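Local structure of golgin subfamily A member 4 (Homo sapiens, 1UPT) at residues 9-14 with 29-34. The protein acts in vesicular trafficking at the Golgi apparatus, including endosome-to-Golgi transport, and binds small GTPases through its GRIP domain, the part present here. Sequence-based numbering, arbitrary orientation.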
ATOM      1  N   TYR B   9       0.640   9.401  -0.959  1.00 27.77           N
ATOM      2  CA  TYR B   9      -0.333   9.190   0.107  1.00 26.44           C
ATOM      3  C   TYR B   9      -0.044   7.860   0.784  1.00 25.79           C
ATOM      4  O   TYR B   9       0.066   7.790   1.987  1.00 25.06           O
ATOM      5  CB  TYR B   9      -1.749   9.220  -0.468  1.00 27.12           C
ATOM      6  CG  TYR B   9      -2.799   9.306   0.592  1.00 26.29           C
ATOM      7  CD1 TYR B   9      -3.320  10.520   0.971  1.00 27.77           C
ATOM      8  CD2 TYR B   9      -3.227   8.181   1.247  1.00 29.75           C
ATOM      9  CE1 TYR B   9      -4.306  10.612   1.958  1.00 30.54           C
ATOM     10  CE2 TYR B   9      -4.204   8.260   2.251  1.00 29.98           C
ATOM     11  CZ  TYR B   9      -4.718   9.465   2.606  1.00 29.86           C
ATOM     12  OH  TYR B   9      -5.663   9.541   3.581  1.00 31.43           O
ATOM     13  N   LEU B  10       0.126   6.817  -0.011  1.00 25.79           N
ATOM     14  CA  LEU B  10       0.386   5.466   0.492  1.00 25.76           C
ATOM     15  C   LEU B  10       1.676   5.340   1.281  1.00 25.66           C
ATOM     16  O   LEU B  10       1.729   4.540   2.211  1.00 26.26           O
ATOM     17  CB  LEU B  10       0.396   4.429  -0.649  1.00 26.02           C
ATOM     18  CG  LEU B  10      -0.904   3.737  -1.076  1.00 27.74           C
ATOM     19  CD1 LEU B  10      -0.575   2.666  -2.063  1.00 29.43           C
ATOM     20  CD2 LEU B  10      -1.617   3.113   0.114  1.00 27.64           C
ATOM     21  N   ARG B  11       2.708   6.111   0.934  1.00 25.46           N
ATOM     22  CA  ARG B  11       3.971   6.091   1.680  1.00 26.66           C
ATOM     23  C   ARG B  11       3.842   6.647   3.084  1.00 26.48           C
ATOM     24  O   ARG B  11       4.401   6.097   4.031  1.00 26.92           O
ATOM     25  CB  ARG B  11       5.077   6.879   0.936  1.00 26.40           C
ATOM     26  CG  ARG B  11       5.733   6.130  -0.210  1.00 28.12           C
ATOM     27  CD  ARG B  11       7.088   6.739  -0.644  1.00 31.63           C
ATOM     28  NE  ARG B  11       6.903   8.070  -1.226  1.00 30.96           N
ATOM     29  CZ  ARG B  11       6.639   8.323  -2.501  1.00 32.59           C
ATOM     30  NH1 ARG B  11       6.509   7.341  -3.379  1.00 31.33           N
ATOM     31  NH2 ARG B  11       6.474   9.581  -2.899  1.00 34.47           N
ATOM     32  N   LYS B  12       3.108   7.741   3.217  1.00 26.66           N
ATOM     33  CA  LYS B  12       2.830   8.339   4.517  1.00 27.39           C
ATOM     34  C   LYS B  12       2.065   7.340   5.396  1.00 26.42           C
ATOM     35  O   LYS B  12       2.420   7.096   6.546  1.00 25.89           O
ATOM     36  CB  LYS B  12       2.015   9.623   4.310  1.00 28.41           C
ATOM     37  CG  LYS B  12       1.417  10.212   5.577  1.00 31.90           C
ATOM     38  CD  LYS B  12       2.307  11.288   6.204  1.00 35.50           C
ATOM     39  CE  LYS B  12       2.070  11.365   7.706  1.00 37.56           C
ATOM     40  NZ  LYS B  12       2.985  12.327   8.342  1.00 40.45           N
ATOM     41  N   VAL B  13       1.038   6.743   4.812  1.00 25.21           N
ATOM     42  CA  VAL B  13       0.154   5.831   5.527  1.00 25.38           C
ATOM     43  C   VAL B  13       0.866   4.501   5.841  1.00 24.45           C
ATOM     44  O   VAL B  13       0.750   3.957   6.936  1.00 24.14           O
ATOM     45  CB  VAL B  13      -1.106   5.625   4.679  1.00 25.26           C
ATOM     46  CG1 VAL B  13      -1.904   4.465   5.149  1.00 27.49           C
ATOM     47  CG2 VAL B  13      -1.913   6.894   4.665  1.00 26.82           C
ATOM     48  N   LEU B  14       1.632   3.996   4.893  1.00 25.13           N
ATOM     49  CA  LEU B  14       2.303   2.718   5.078  1.00 25.59           C
ATOM     50  C   LEU B  14       3.441   2.862   6.047  1.00 26.67           C
ATOM     51  O   LEU B  14       3.756   1.926   6.747  1.00 27.53           O
ATOM     52  CB  LEU B  14       2.809   2.132   3.765  1.00 25.56           C
ATOM     53  CG  LEU B  14       1.752   1.258   3.113  1.00 26.70           C
ATOM     54  CD1 LEU B  14       2.073   1.081   1.681  1.00 28.48           C
ATOM     55  CD2 LEU B  14       1.606  -0.084   3.835  1.00 27.59           C
ATOM     56  N   VAL B  29      -7.312   2.687   5.945  1.00 19.42           N
ATOM     57  CA  VAL B  29      -6.928   3.572   4.866  1.00 20.78           C
ATOM     58  C   VAL B  29      -6.286   2.787   3.684  1.00 20.43           C
ATOM     59  O   VAL B  29      -6.627   3.010   2.539  1.00 20.00           O
ATOM     60  CB  VAL B  29      -5.915   4.630   5.316  1.00 21.49           C
ATOM     61  CG1 VAL B  29      -5.468   5.450   4.130  1.00 21.97           C
ATOM     62  CG2 VAL B  29      -6.494   5.551   6.391  1.00 21.88           C
ATOM     63  N   ILE B  30      -5.362   1.886   3.987  1.00 20.13           N
ATOM     64  CA  ILE B  30      -4.620   1.168   2.964  1.00 21.70           C
ATOM     65  C   ILE B  30      -5.580   0.319   2.148  1.00 20.45           C
ATOM     66  O   ILE B  30      -5.505   0.323   0.930  1.00 20.55           O
ATOM     67  CB  ILE B  30      -3.524   0.268   3.571  1.00 22.30           C
ATOM     68  CG1 ILE B  30      -2.407   1.104   4.211  1.00 24.06           C
ATOM     69  CG2 ILE B  30      -2.964  -0.670   2.519  1.00 23.20           C
ATOM     70  CD1 ILE B  30      -1.577   0.338   5.256  1.00 24.79           C
ATOM     71  N   THR B  31      -6.486  -0.391   2.818  1.00 20.42           N
ATOM     72  CA  THR B  31      -7.428  -1.245   2.099  1.00 20.59           C
ATOM     73  C   THR B  31      -8.432  -0.451   1.228  1.00 20.99           C
ATOM     74  O   THR B  31      -8.880  -0.975   0.201  1.00 20.68           O
ATOM     75  CB  THR B  31      -8.147  -2.235   3.020  1.00 20.26           C
ATOM     76  OG1 THR B  31      -8.766  -1.542   4.110  1.00 19.82           O
ATOM     77  CG2 THR B  31      -7.141  -3.175   3.677  1.00 20.17           C
ATOM     78  N   THR B  32      -8.733   0.787   1.620  1.00 19.91           N
ATOM     79  CA  THR B  32      -9.579   1.695   0.825  1.00 20.84           C
ATOM     80  C   THR B  32      -8.846   2.270  -0.388  1.00 20.94           C
ATOM     81  O   THR B  32      -9.361   2.206  -1.518  1.00 22.04           O
ATOM     82  CB  THR B  32     -10.092   2.847   1.709  1.00 20.94           C
ATOM     83  OG1 THR B  32     -10.924   2.324   2.752  1.00 21.19           O
ATOM     84  CG2 THR B  32     -11.040   3.814   0.944  1.00 21.97           C
ATOM     85  N   VAL B  33      -7.656   2.813  -0.159  1.00 20.75           N
ATOM     86  CA  VAL B  33      -6.848   3.407  -1.231  1.00 21.85           C
ATOM     87  C   VAL B  33      -6.615   2.387  -2.354  1.00 21.76           C
ATOM     88  O   VAL B  33      -6.758   2.717  -3.532  1.00 21.97           O
ATOM     89  CB  VAL B  33      -5.473   3.931  -0.729  1.00 21.26           C
ATOM     90  CG1 VAL B  33      -4.561   4.320  -1.914  1.00 23.76           C
ATOM     91  CG2 VAL B  33      -5.628   5.106   0.231  1.00 22.94           C
ATOM     92  N   LEU B  34      -6.283   1.154  -1.989  1.00 22.05           N
ATOM     93  CA  LEU B  34      -5.955   0.110  -2.957  1.00 22.79           C
ATOM     94  C   LEU B  34      -7.158  -0.713  -3.401  1.00 23.76           C
ATOM     95  O   LEU B  34      -7.000  -1.703  -4.082  1.00 22.40           O
ATOM     96  CB  LEU B  34      -4.854  -0.798  -2.388  1.00 23.28           C
ATOM     97  CG  LEU B  34      -3.455  -0.164  -2.348  1.00 24.43           C
ATOM     98  CD1 LEU B  34      -2.555  -0.976  -1.457  1.00 24.52           C
ATOM     99  CD2 LEU B  34      -2.848  -0.027  -3.754  1.00 24.77           C
TER
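Helices 5-18 and 23-33 of the GRIP domain form an antiparallel helical hairpin, and Y9, L10, V13 and L14 of the first pack against V29, I30, V33 and L34 of the second. The axes of the segments 9-14 and 29-33 run nearly antiparallel, at 158°, and come within 10.5 Å; no hydrogen bond links the two segments. Y9 turns the edge of its ring to V29, with CE2 3.6 Å from V29 CG1, which lies near the ring plane. One turn on, V13 CG1 reaches to 3.5 Å from I30 CG1 and also meets V29 CG1 at 3.8 Å. That V13 methyl gets there because it stands anti to the backbone N (chi1 166°). L10 runs past V33 in the opposite sense, bringing its CD2 to 3.8 Å from V33 CG1, while its other branch, CD1, touches L34 CD2 at 3.9 Å. L14 comes across I30 at about a right angle, CD2 to I30 CD1 being 3.5 Å. L14, I30 and L34 also pack on a second copy of this protein, whereas Y9, V29 and V33 touch the chain of another protein, where an aromatic side chain hydrogen-bonds Y9 OH. This apolar face joins the first two helices of the GRIP fold as an antiparallel helical hairpin.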